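Local coordinates for AlkZ (Streptomyces sahachiroi, PDB 5UUJ), which belongs to the AlkZ-like DNA glycosylase family, which is grouped with helix-turn-helix proteins, at residues E23-P28 / A358-R363. Numbering follows the deposited sequence.
Sequences EPRTQP and AAHVAR
The His360 imidazole stands with CG anti to the backbone N (chi1 -171°), which carries the ring out from the helix to meet Arg25. Arg25 holds CG beside its own backbone N, bends at chi2, and then runs extended to its guanidinium group. The two side chains come from opposite directions. They make the whole contact, and the backbones stay well apart, with the CA atoms of Arg25 and His360 11.2 Å from each other.

One nitrogen does most of the touching. Arg25 NH1 sits over the centre of one face of the His360 ring, 3.2 Å above its plane. It lies 3.3 Å from His360 ND1 and equally close to CE1. The guanidinium plane is inclined by 57° to the ring, which excludes a flat stack; only its NH1 corner is set on the imidazole face.

Other bonds fix the rotation of both groups. Arg25 NE donates to Glu23 OE2 at 3.0 Å in a nearly straight salt bridge (167° at the hydrogen). OE2 lies in the guanidinium plane, but NE approaches it on the syn side from well out of the carboxylate plane. A second, weak bond runs from Arg25 NH2 to the same oxygen at 3.4 Å. Arg25 NH2 also forms a salt bridge with Glu357, and Arg282 NH1 shares Glu23 OE2. These two carboxylates probably offset the closeness of the two arginines. His360 is buried, and its NE2 is hydrogen-bonded to Leu54 O.

The contact is a small polar junction that joins two segments from near opposite ends of the sequence. It links the loop between helices 9-19 and 30-36 to helix 351-365, which packs Val361 against strands 281-284 and 337-342 of the mixed sheet.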
# COMPACT_ATOMS: atom_id res chain seq x y z
N GLU A 23 -4.56 -17.22 -3.25
CA GLU A 23 -5.00 -18.56 -3.66
C GLU A 23 -4.60 -18.81 -5.11
O GLU A 23 -5.01 -18.06 -5.99
CB GLU A 23 -6.53 -18.71 -3.53
CG GLU A 23 -7.09 -18.53 -2.12
CD GLU A 23 -6.67 -19.63 -1.16
OE1 GLU A 23 -6.41 -20.76 -1.61
OE2 GLU A 23 -6.60 -19.35 0.06
N PRO A 24 -3.82 -19.88 -5.38
CA PRO A 24 -3.31 -20.90 -4.46
C PRO A 24 -2.20 -20.37 -3.57
O PRO A 24 -1.80 -19.22 -3.70
CB PRO A 24 -2.79 -21.99 -5.40
CG PRO A 24 -2.41 -21.26 -6.63
CD PRO A 24 -3.40 -20.14 -6.77
N ARG A 25 -1.70 -21.22 -2.67
CA ARG A 25 -0.70 -20.82 -1.70
C ARG A 25 0.71 -21.19 -2.13
O ARG A 25 0.98 -22.34 -2.49
CB ARG A 25 -1.02 -21.44 -0.33
CG ARG A 25 -2.06 -20.66 0.46
CD ARG A 25 -3.27 -21.49 0.79
NE ARG A 25 -4.32 -20.68 1.43
CZ ARG A 25 -4.39 -20.45 2.74
NH1 ARG A 25 -3.49 -20.95 3.57
NH2 ARG A 25 -5.38 -19.70 3.21
N THR A 26 1.60 -20.21 -2.08
CA THR A 26 3.02 -20.42 -2.34
C THR A 26 3.83 -19.79 -1.22
O THR A 26 3.27 -19.30 -0.24
CB THR A 26 3.45 -19.82 -3.69
OG1 THR A 26 3.11 -18.43 -3.74
CG2 THR A 26 2.77 -20.54 -4.83
N GLN A 27 5.15 -19.80 -1.36
CA GLN A 27 6.04 -19.25 -0.34
C GLN A 27 6.90 -18.12 -0.88
O GLN A 27 8.12 -18.25 -0.97
CB GLN A 27 6.92 -20.36 0.24
CG GLN A 27 7.60 -19.97 1.55
CD GLN A 27 6.63 -19.88 2.72
OE1 GLN A 27 5.53 -20.45 2.68
NE2 GLN A 27 7.03 -19.17 3.77
N PRO A 28 6.27 -17.00 -1.25
CA PRO A 28 7.04 -15.85 -1.71
C PRO A 28 7.80 -15.19 -0.56
O PRO A 28 7.37 -15.26 0.59
CB PRO A 28 5.97 -14.91 -2.27
CG PRO A 28 4.75 -15.25 -1.49
CD PRO A 28 4.82 -16.73 -1.23
N ALA A 358 -8.39 -19.83 10.55
CA ALA A 358 -7.94 -19.40 11.87
C ALA A 358 -6.58 -20.01 12.20
O ALA A 358 -5.73 -19.36 12.82
CB ALA A 358 -8.96 -19.79 12.94
N ALA A 359 -6.37 -21.26 11.78
CA ALA A 359 -5.10 -21.94 12.02
C ALA A 359 -3.97 -21.29 11.22
O ALA A 359 -2.83 -21.23 11.67
CB ALA A 359 -5.21 -23.41 11.66
N HIS A 360 -4.31 -20.81 10.02
CA HIS A 360 -3.37 -20.10 9.18
C HIS A 360 -3.02 -18.75 9.80
O HIS A 360 -1.86 -18.34 9.83
CB HIS A 360 -3.95 -19.92 7.77
CG HIS A 360 -2.98 -19.39 6.77
ND1 HIS A 360 -1.89 -20.11 6.33
CD2 HIS A 360 -2.94 -18.21 6.11
CE1 HIS A 360 -1.22 -19.40 5.44
NE2 HIS A 360 -1.84 -18.24 5.29
N VAL A 361 -4.04 -18.06 10.31
CA VAL A 361 -3.85 -16.78 10.99
C VAL A 361 -3.06 -16.97 12.28
O VAL A 361 -2.24 -16.13 12.64
CB VAL A 361 -5.20 -16.11 11.30
CG1 VAL A 361 -5.02 -14.88 12.20
CG2 VAL A 361 -5.90 -15.71 10.01
N ALA A 362 -3.31 -18.08 12.97
CA ALA A 362 -2.61 -18.38 14.22
C ALA A 362 -1.11 -18.49 13.97
O ALA A 362 -0.31 -17.91 14.70
CB ALA A 362 -3.14 -19.66 14.83
N ARG A 363 -0.74 -19.22 12.92
CA ARG A 363 0.66 -19.41 12.57
C ARG A 363 1.28 -18.07 12.16
O ARG A 363 2.43 -17.78 12.49
CB ARG A 363 0.79 -20.43 11.44
CG ARG A 363 2.22 -20.84 11.10
CD ARG A 363 2.86 -21.70 12.20
NE ARG A 363 3.38 -20.89 13.30
CZ ARG A 363 4.57 -20.28 13.30
NH1 ARG A 363 5.36 -20.37 12.24
NH2 ARG A 363 4.95 -19.58 14.35